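Side-chain contacts in 4-carboxymuconolactone decarboxylase (Sinorhizobium meliloti, PDB 4G9Q), which is of unconfirmed function but belongs to the carboxymuconolactone decarboxylase family and may have peroxiredoxin-like activity: residues Trp66-Pro69 and Asp75-Leu78; Glu112-Leu117 and Gly124-Thr129; Ala118-Trp123 and Asp191-Pro196. All blocks are in the same frame, centred on the assembly; numbering follows the deposited sequence.

Contact 1 of 3, residues Trp66-Pro69 and Asp75-Leu78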
loop_
_atom_site.group_PDB
_atom_site.type_symbol
_atom_site.label_atom_id
_atom_site.label_comp_id
_atom_site.label_asym_id
_atom_site.label_seq_id
_atom_site.Cartn_x
_atom_site.Cartn_y
_atom_site.Cartn_z
ATOM N N TRP A 66 -4.817 -15.431 -18.407
ATOM C CA TRP A 66 -6.207 -15.088 -18.713
ATOM C C TRP A 66 -6.933 -16.202 -19.461
ATOM O O TRP A 66 -8.163 -16.228 -19.486
ATOM C CB TRP A 66 -6.291 -13.777 -19.502
ATOM C CG TRP A 66 -6.361 -12.559 -18.625
ATOM C CD1 TRP A 66 -5.308 -11.840 -18.132
ATOM C CD2 TRP A 66 -7.549 -11.914 -18.145
ATOM N NE1 TRP A 66 -5.769 -10.791 -17.370
ATOM C CE2 TRP A 66 -7.139 -10.812 -17.362
ATOM C CE3 TRP A 66 -8.923 -12.164 -18.298
ATOM C CZ2 TRP A 66 -8.052 -9.957 -16.729
ATOM C CZ3 TRP A 66 -9.829 -11.312 -17.674
ATOM C CH2 TRP A 66 -9.386 -10.222 -16.895
ATOM N N GLN A 67 -6.164 -17.122 -20.042
ATOM C CA GLN A 67 -6.713 -18.234 -20.824
ATOM C C GLN A 67 -6.905 -19.522 -20.025
ATOM O O GLN A 67 -7.430 -20.509 -20.559
ATOM C CB GLN A 67 -5.848 -18.508 -22.060
ATOM C CG GLN A 67 -5.712 -17.322 -23.016
ATOM C CD GLN A 67 -7.039 -16.654 -23.336
ATOM O OE1 GLN A 67 -7.255 -15.489 -22.999
ATOM N NE2 GLN A 67 -7.938 -17.390 -23.986
ATOM N N ARG A 68 -6.492 -19.517 -18.754
ATOM C CA ARG A 68 -6.636 -20.693 -17.894
ATOM C C ARG A 68 -8.118 -20.945 -17.620
ATOM O O ARG A 68 -8.796 -20.093 -17.049
ATOM C CB ARG A 68 -5.873 -20.528 -16.580
ATOM C CG ARG A 68 -4.364 -20.444 -16.726
ATOM C CD ARG A 68 -3.688 -20.290 -15.358
ATOM N NE ARG A 68 -4.000 -21.398 -14.457
ATOM C CZ ARG A 68 -3.341 -22.552 -14.410
ATOM N NH1 ARG A 68 -2.309 -22.776 -15.217
ATOM N NH2 ARG A 68 -3.720 -23.489 -13.552
ATOM N N PRO A 69 -8.627 -22.115 -18.047
ATOM C CA PRO A 69 -10.078 -22.332 -18.080
ATOM C C PRO A 69 -10.755 -22.574 -16.727
ATOM O O PRO A 69 -11.987 -22.535 -16.657
ATOM C CB PRO A 69 -10.220 -23.574 -18.968
ATOM C CG PRO A 69 -8.943 -24.306 -18.778
ATOM C CD PRO A 69 -7.890 -23.243 -18.646
ATOM N N ASP A 75 -15.267 -13.851 -14.202
ATOM C CA ASP A 75 -14.774 -13.888 -12.825
ATOM C C ASP A 75 -13.394 -13.255 -12.719
ATOM O O ASP A 75 -13.113 -12.554 -11.752
ATOM C CB ASP A 75 -14.729 -15.317 -12.284
ATOM C CG ASP A 75 -16.106 -15.879 -11.976
ATOM O OD1 ASP A 75 -17.038 -15.097 -11.701
ATOM O OD2 ASP A 75 -16.256 -17.118 -12.006
ATOM N N ARG A 76 -12.540 -13.503 -13.711
ATOM C CA ARG A 76 -11.215 -12.868 -13.739
ATOM C C ARG A 76 -11.319 -11.343 -13.795
ATOM O O ARG A 76 -10.527 -10.636 -13.168
ATOM C CB ARG A 76 -10.360 -13.400 -14.894
ATOM C CG ARG A 76 -9.809 -14.781 -14.627
ATOM C CD ARG A 76 -8.958 -15.308 -15.779
ATOM N NE ARG A 76 -8.777 -16.746 -15.595
ATOM C CZ ARG A 76 -7.815 -17.297 -14.862
ATOM N NH1 ARG A 76 -6.902 -16.538 -14.259
ATOM N NH2 ARG A 76 -7.759 -18.615 -14.742
ATOM N N SER A 77 -12.304 -10.839 -14.535
ATOM C CA SER A 77 -12.541 -9.396 -14.586
ATOM C C SER A 77 -12.926 -8.828 -13.215
ATOM O O SER A 77 -12.415 -7.781 -12.817
ATOM C CB SER A 77 -13.593 -9.049 -15.641
ATOM O OG SER A 77 -13.054 -9.134 -16.952
ATOM N N LEU A 78 -13.806 -9.522 -12.490
ATOM C CA LEU A 78 -14.173 -9.106 -11.134
ATOM C C LEU A 78 -12.970 -9.101 -10.193
ATOM O O LEU A 78 -12.783 -8.160 -9.420
ATOM C CB LEU A 78 -15.282 -9.994 -10.562
ATOM C CG LEU A 78 -16.710 -9.679 -11.016
ATOM C CD1 LEU A 78 -17.634 -10.801 -10.567
ATOM C CD2 LEU A 78 -17.184 -8.327 -10.479
#

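Contact 2 of 3, residues Glu112-Leu117 and Gly124-Thr129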
loop_
_atom_site.group_PDB
_atom_site.type_symbol
_atom_site.label_atom_id
_atom_site.label_comp_id
_atom_site.label_asym_id
_atom_site.label_seq_id
_atom_site.Cartn_x
_atom_site.Cartn_y
_atom_site.Cartn_z
ATOM N N GLU A 112 -21.576 -2.124 -7.673
ATOM C CA GLU A 112 -21.627 -2.703 -6.329
ATOM C C GLU A 112 -20.243 -3.059 -5.788
ATOM O O GLU A 112 -20.008 -2.967 -4.583
ATOM C CB GLU A 112 -22.568 -3.914 -6.294
ATOM C CG GLU A 112 -22.873 -4.442 -4.887
ATOM C CD GLU A 112 -23.640 -3.458 -4.015
ATOM O OE1 GLU A 112 -24.101 -2.406 -4.525
ATOM O OE2 GLU A 112 -23.786 -3.739 -2.808
ATOM N N THR A 113 -19.324 -3.443 -6.675
ATOM C CA THR A 113 -17.954 -3.753 -6.253
ATOM C C THR A 113 -17.289 -2.519 -5.643
ATOM O O THR A 113 -16.625 -2.605 -4.603
ATOM C CB THR A 113 -17.119 -4.309 -7.425
ATOM O OG1 THR A 113 -17.695 -5.548 -7.846
ATOM C CG2 THR A 113 -15.665 -4.552 -7.004
ATOM N N ILE A 114 -17.491 -1.379 -6.291
ATOM C CA ILE A 114 -16.980 -0.098 -5.804
ATOM C C ILE A 114 -17.538 0.216 -4.407
ATOM O O ILE A 114 -16.784 0.541 -3.493
ATOM C CB ILE A 114 -17.250 1.027 -6.832
ATOM C CG1 ILE A 114 -16.427 0.741 -8.097
ATOM C CG2 ILE A 114 -16.903 2.403 -6.251
ATOM C CD1 ILE A 114 -16.871 1.491 -9.341
ATOM N N THR A 115 -18.852 0.081 -4.237
ATOM C CA THR A 115 -19.478 0.347 -2.941
ATOM C C THR A 115 -18.985 -0.610 -1.861
ATOM O O THR A 115 -18.701 -0.195 -0.730
ATOM C CB THR A 115 -21.005 0.304 -3.054
ATOM O OG1 THR A 115 -21.421 1.325 -3.969
ATOM C CG2 THR A 115 -21.667 0.535 -1.700
ATOM N N HIS A 116 -18.883 -1.889 -2.215
ATOM C CA HIS A 116 -18.401 -2.898 -1.293
ATOM C C HIS A 116 -16.981 -2.587 -0.832
ATOM O O HIS A 116 -16.670 -2.686 0.356
ATOM C CB HIS A 116 -18.446 -4.289 -1.937
ATOM C CG HIS A 116 -18.182 -5.395 -0.968
ATOM N ND1 HIS A 116 -19.114 -5.804 -0.040
ATOM C CD2 HIS A 116 -17.083 -6.161 -0.764
ATOM C CE1 HIS A 116 -18.601 -6.773 0.698
ATOM N NE2 HIS A 116 -17.371 -7.011 0.276
ATOM N N LEU A 117 -16.131 -2.196 -1.777
ATOM C CA LEU A 117 -14.736 -1.930 -1.451
ATOM C C LEU A 117 -14.493 -0.584 -0.771
ATOM O O LEU A 117 -13.417 -0.373 -0.219
ATOM C CB LEU A 117 -13.828 -2.142 -2.669
ATOM C CG LEU A 117 -13.804 -3.603 -3.148
ATOM C CD1 LEU A 117 -12.823 -3.750 -4.290
ATOM C CD2 LEU A 117 -13.482 -4.585 -2.016
ATOM N N GLY A 124 -11.430 6.225 0.284
ATOM C CA GLY A 124 -10.599 6.894 -0.719
ATOM C C GLY A 124 -10.276 6.022 -1.918
ATOM O O GLY A 124 -10.205 6.513 -3.053
ATOM N N LYS A 125 -10.085 4.729 -1.668
ATOM C CA LYS A 125 -9.842 3.757 -2.738
ATOM C C LYS A 125 -11.066 3.621 -3.647
ATOM O O LYS A 125 -10.936 3.545 -4.873
ATOM C CB LYS A 125 -9.438 2.395 -2.156
ATOM C CG LYS A 125 -8.059 2.378 -1.477
ATOM C CD LYS A 125 -6.925 2.428 -2.503
ATOM C CE LYS A 125 -5.552 2.358 -1.844
ATOM N NZ LYS A 125 -5.109 3.680 -1.301
ATOM N N ALA A 126 -12.253 3.603 -3.048
ATOM C CA ALA A 126 -13.489 3.565 -3.828
ATOM C C ALA A 126 -13.698 4.870 -4.584
ATOM O O ALA A 126 -14.057 4.865 -5.761
ATOM C CB ALA A 126 -14.679 3.268 -2.936
HETATM N N MSE A 127 -13.453 5.991 -3.911
HETATM C CA MSE A 127 -13.665 7.302 -4.528
HETATM C C MSE A 127 -12.772 7.521 -5.744
HETATM O O MSE A 127 -13.179 8.152 -6.713
HETATM C CB MSE A 127 -13.463 8.424 -3.509
HETATM C CG MSE A 127 -14.658 8.652 -2.589
HETATM SE SE MSE A 127 -16.288 9.086 -3.593
HETATM C CE MSE A 127 -15.614 10.574 -4.652
ATOM N N ALA A 128 -11.559 6.972 -5.692
ATOM C CA ALA A 128 -10.605 7.099 -6.788
ATOM C C ALA A 128 -11.104 6.472 -8.090
ATOM O O ALA A 128 -10.658 6.852 -9.175
ATOM C CB ALA A 128 -9.259 6.499 -6.388
ATOM N N THR A 129 -12.037 5.525 -7.983
ATOM C CA THR A 129 -12.574 4.825 -9.153
ATOM C C THR A 129 -13.555 5.665 -9.972
ATOM O O THR A 129 -13.829 5.346 -11.132
ATOM C CB THR A 129 -13.298 3.513 -8.761
ATOM O OG1 THR A 129 -14.578 3.820 -8.191
ATOM C CG2 THR A 129 -12.468 2.701 -7.766
#

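Contact 3 of 3, residues Ala118-Trp123 and Asp191-Pro196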
loop_
_atom_site.group_PDB
_atom_site.type_symbol
_atom_site.label_atom_id
_atom_site.label_comp_id
_atom_site.label_asym_id
_atom_site.label_seq_id
_atom_site.Cartn_x
_atom_site.Cartn_y
_atom_site.Cartn_z
ATOM N N ALA A 118 -15.490 0.306 -0.778
ATOM C CA ALA A 118 -15.432 1.500 0.078
ATOM C C ALA A 118 -15.264 1.062 1.532
ATOM O O ALA A 118 -14.474 1.640 2.287
ATOM C CB ALA A 118 -16.686 2.346 -0.083
ATOM N N TYR A 119 -15.989 0.009 1.905
ATOM C CA TYR A 119 -15.919 -0.525 3.260
ATOM C C TYR A 119 -14.692 -1.401 3.484
ATOM O O TYR A 119 -14.066 -1.323 4.535
ATOM C CB TYR A 119 -17.182 -1.316 3.589
ATOM C CG TYR A 119 -18.415 -0.453 3.681
ATOM C CD1 TYR A 119 -18.783 0.144 4.891
ATOM C CD2 TYR A 119 -19.216 -0.236 2.562
ATOM C CE1 TYR A 119 -19.933 0.941 4.978
ATOM C CE2 TYR A 119 -20.355 0.561 2.637
ATOM C CZ TYR A 119 -20.704 1.144 3.840
ATOM O OH TYR A 119 -21.835 1.920 3.904
ATOM N N TYR A 120 -14.348 -2.233 2.502
ATOM C CA TYR A 120 -13.281 -3.222 2.699
ATOM C C TYR A 120 -11.879 -2.755 2.335
ATOM O O TYR A 120 -10.896 -3.233 2.922
ATOM C CB TYR A 120 -13.638 -4.573 2.059
ATOM C CG TYR A 120 -14.525 -5.380 2.971
ATOM C CD1 TYR A 120 -13.975 -6.216 3.940
ATOM C CD2 TYR A 120 -15.917 -5.265 2.910
ATOM C CE1 TYR A 120 -14.777 -6.939 4.806
ATOM C CE2 TYR A 120 -16.733 -5.995 3.774
ATOM C CZ TYR A 120 -16.157 -6.827 4.717
ATOM O OH TYR A 120 -16.942 -7.549 5.581
ATOM N N SER A 121 -11.780 -1.834 1.381
ATOM C CA SER A 121 -10.487 -1.269 0.995
ATOM C C SER A 121 -10.310 0.141 1.551
ATOM O O SER A 121 -9.187 0.570 1.830
ATOM C CB SER A 121 -10.312 -1.279 -0.523
ATOM O OG SER A 121 -10.357 -2.608 -1.024
ATOM N N GLY A 122 -11.414 0.855 1.727
ATOM C CA GLY A 122 -11.357 2.214 2.270
ATOM C C GLY A 122 -12.034 3.203 1.348
ATOM O O GLY A 122 -12.040 3.021 0.129
ATOM N N TRP A 123 -12.601 4.255 1.932
ATOM C CA TRP A 123 -13.433 5.193 1.186
ATOM C C TRP A 123 -12.682 5.844 0.033
ATOM O O TRP A 123 -13.222 5.978 -1.065
ATOM C CB TRP A 123 -14.000 6.265 2.118
ATOM C CG TRP A 123 -15.476 6.431 1.967
ATOM C CD1 TRP A 123 -16.130 7.433 1.311
ATOM C CD2 TRP A 123 -16.484 5.559 2.480
ATOM N NE1 TRP A 123 -17.490 7.239 1.385
ATOM C CE2 TRP A 123 -17.734 6.097 2.100
ATOM C CE3 TRP A 123 -16.453 4.375 3.232
ATOM C CZ2 TRP A 123 -18.948 5.490 2.442
ATOM C CZ3 TRP A 123 -17.658 3.772 3.574
ATOM C CH2 TRP A 123 -18.891 4.333 3.177
ATOM N N ASP A 191 -26.538 -5.296 6.422
ATOM C CA ASP A 191 -26.845 -4.457 5.258
ATOM C C ASP A 191 -25.987 -4.798 4.044
ATOM O O ASP A 191 -26.464 -5.465 3.127
ATOM C CB ASP A 191 -26.764 -2.953 5.585
ATOM C CG ASP A 191 -27.041 -2.074 4.367
ATOM O OD1 ASP A 191 -27.731 -2.539 3.434
ATOM O OD2 ASP A 191 -26.568 -0.914 4.332
ATOM N N LEU A 192 -24.726 -4.351 4.042
ATOM C CA LEU A 192 -23.841 -4.529 2.886
ATOM C C LEU A 192 -23.859 -5.956 2.320
ATOM O O LEU A 192 -24.029 -6.141 1.109
ATOM C CB LEU A 192 -22.400 -4.087 3.220
ATOM C CG LEU A 192 -21.366 -4.093 2.079
ATOM C CD1 LEU A 192 -21.702 -3.073 1.001
ATOM C CD2 LEU A 192 -19.964 -3.848 2.635
ATOM N N TRP A 193 -23.714 -6.950 3.195
ATOM C CA TRP A 193 -23.617 -8.352 2.784
ATOM C C TRP A 193 -24.939 -8.932 2.294
ATOM O O TRP A 193 -24.955 -9.974 1.642
ATOM C CB TRP A 193 -23.013 -9.214 3.903
ATOM C CG TRP A 193 -21.521 -9.084 3.932
ATOM C CD1 TRP A 193 -20.781 -8.286 4.751
ATOM C CD2 TRP A 193 -20.596 -9.749 3.070
ATOM N NE1 TRP A 193 -19.439 -8.422 4.460
ATOM C CE2 TRP A 193 -19.299 -9.313 3.430
ATOM C CE3 TRP A 193 -20.733 -10.686 2.038
ATOM C CZ2 TRP A 193 -18.144 -9.778 2.785
ATOM C CZ3 TRP A 193 -19.580 -11.147 1.395
ATOM C CH2 TRP A 193 -18.306 -10.690 1.778
ATOM N N LEU A 194 -26.033 -8.235 2.590
ATOM C CA LEU A 194 -27.366 -8.644 2.142
ATOM C C LEU A 194 -27.853 -7.871 0.914
ATOM O O LEU A 194 -28.940 -8.143 0.385
ATOM C CB LEU A 194 -28.368 -8.496 3.293
ATOM C CG LEU A 194 -27.972 -9.183 4.604
ATOM C CD1 LEU A 194 -29.009 -8.894 5.684
ATOM C CD2 LEU A 194 -27.762 -10.696 4.415
ATOM N N ARG A 195 -27.058 -6.911 0.448
ATOM C CA ARG A 195 -27.410 -6.169 -0.756
ATOM C C ARG A 195 -27.385 -7.101 -1.972
ATOM O O ARG A 195 -26.418 -7.834 -2.171
ATOM C CB ARG A 195 -26.486 -4.962 -0.934
ATOM C CG ARG A 195 -26.778 -3.818 0.048
ATOM C CD ARG A 195 -25.709 -2.719 -0.037
ATOM N NE ARG A 195 -25.592 -2.187 -1.396
ATOM C CZ ARG A 195 -26.347 -1.214 -1.902
ATOM N NH1 ARG A 195 -27.284 -0.621 -1.164
ATOM N NH2 ARG A 195 -26.158 -0.827 -3.154
ATOM N N PRO A 196 -28.468 -7.107 -2.770
ATOM C CA PRO A 196 -28.572 -8.126 -3.831
ATOM C C PRO A 196 -27.762 -7.867 -5.111
ATOM O O PRO A 196 -27.679 -8.749 -5.971
ATOM C CB PRO A 196 -30.076 -8.142 -4.148
ATOM C CG PRO A 196 -30.532 -6.744 -3.833
ATOM C CD PRO A 196 -29.729 -6.355 -2.601
#

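Contact 1 of 3, residues Trp66-Pro69 and Asp75-Leu78
Arg76 lays the start of its side chain over the indole of Trp66 and sends its guanidinium on to the backbone of Arg68. The Arg76 CB sits over one face of the six-membered ring, 4.0 Å from its centroid, and makes a CH-pi contact. The closest pair here is Trp66 CZ3 with Arg76 CB, at 3.5 Å. Further out, Arg76 CD stands above the same face, nearer the rim. The guanidinium lies beyond the ring, its plane turned 52° from the indole. The far corner of the indole meets the next residue along the helix: Trp66 CH2 is 3.8 Å from Ser77 N and equally far from Ser77 OG.

At the other end of the arginine, NH2 of Arg76 donates to the carbonyl O of Arg68 at 2.9 Å. This bond is bent, with an N-H...O angle of 140°, and the donor is tilted out of the carbonyl plane. The chain of Arg76 is extended, with CD anti to CA (chi2 -180°), and this gives it the reach. Arg76 NH2 also packs against Arg68 CB, 3.3 Å away.

The contact closes a helix-loop-helix connection of this all-alpha fold. The loop after helix 51-65 folds back onto the first turns of helix 73-86.

Around it, Arg76 NE bonds to Leu71 O within the same loop and Arg76 NH1 to His243 ND1. Glu239 OE1 forms salt bridges with both Arg76 NH2 and Arg68 NE, and so lies between two like charges. Trp66 NE1 is hydrogen-bonded to Tyr247 OH, its ring stacks with Tyr62, and Ser77 OG bonds to Asn103 ND2.

Contact 2 of 3, residues Glu112-Leu117 and Gly124-Thr129
The contact belongs to the helix-turn-helix connection from helix 107-120 into the short helix 123-127. Ile114 meets Ala126 and Thr129 across it. Gly122, with its positive phi, makes the turn between the two helices. The backbones come close: the CA atoms of Ile114 and Ala126 are 5.4 Å apart. The methyl of Ala126 fits this narrow space. Its CB lies 3.5 Å from the carbonyl O of Ile114 and 4.1 Å from Ile114 CG2. Leu117 adds a looser backbone contact to the same methyl.

Ile114 also wraps its branches around one polar atom. Its CG2 is 3.3 Å from Thr129 OG1, and its CD1 is 3.5 Å from that oxygen. No hydrogen bond crosses the contact. Instead Thr129 OG1 donates to Ala126 O at 2.7 Å, in the carbonyl plane. Thr129 N donates to the same oxygen, so two bonds from one residue grip it. The hydroxyl can do this because OG1 lies between the backbone N and the carbonyl carbon (chi1 76°). An alanine in place of Ile114 would lack CG2, CG1 and CD1, and would probably open a gap beside Thr129 OG1 and leave the Ala126 methyl without the CG2 contact.

The contact is buried. Ile85 of helix 73-86 touches Ile114, Leu117 and Thr129. From the third subunit, Leu53 of helix 51-65 packs on Ala126, and Val49, just before that helix, packs on Ile114.

Contact 3 of 3, residues Ala118-Trp123 and Asp191-Pro196
Tyr120 and Trp193 share the one hydrogen bond of this contact. Trp193 NE1 donates to Tyr120 OH at 2.9 Å. The bond is nearly straight, with an N-H...O angle of 160°, and the hydroxyl oxygen lies in the plane of the indole, at its edge.

The same two side chains form an aromatic pair. They cross at about a right angle, with planes 82° apart. The phenol and the five-membered ring meet rim to rim, centroids 5.8 Å apart, and neither covers the face of the other. Tyr120 CZ is 4.0 Å from Trp193 CZ2. His116 extends the group: it stacks with Tyr120 and meets Trp193 edge-to-face.

The apolar contacts centre on Leu192. Its CD2 reaches both tyrosines, lying 3.7 Å from Tyr119 CD2 and 4.0 Å from Tyr120 CE2. It comes to the Tyr120 ring at the edge, while its approach to Tyr119 is oblique. Leu192 carries CG anti to the backbone N (chi1 -175°), which directs the branch to the two rings. Tyr119 is held from another side by Trp123, whose CZ3 stands 3.8 Å above the plane of the phenol, over its centre. The Tyr119 hydroxyl bonds to Arg60 NH1 of the third subunit.

Leu192 and Trp193 are the first two residues of a type I beta turn that runs to Arg195, at the C-terminal end of helix 178-192. The buried aromatic cluster thus joins the end of helix 107-120 to the end of helix 178-192. These two ends lie in the two separate carboxymuconolactone decarboxylase family regions of the chain, a tandem pair within one subunit of the trimer.

In the fold
From the N terminus, contact 1 comes first. It closes the short loop between helix 51-65 and helix 73-86 before the other two begin. Contact 2 closes the turn from helix 107-120 into helix 123-127. Contact 3 takes its first segment, residues 118-123, from between the two segments of contact 2, and its second from residues 191-196, so contacts 2 and 3 cross along the chain. Their centres are 9 Å apart, and the Glu112-Arg195 salt bridge links them. Contact 1 lies on the opposite side of the chain's centre from contacts 2 and 3, yet Leu78 packs on Thr113 of contact 2. Contacts 1 and 2 stay within the first family region. Contact 3 ties it to the second. Contacts 2 and 3 both touch the third subunit.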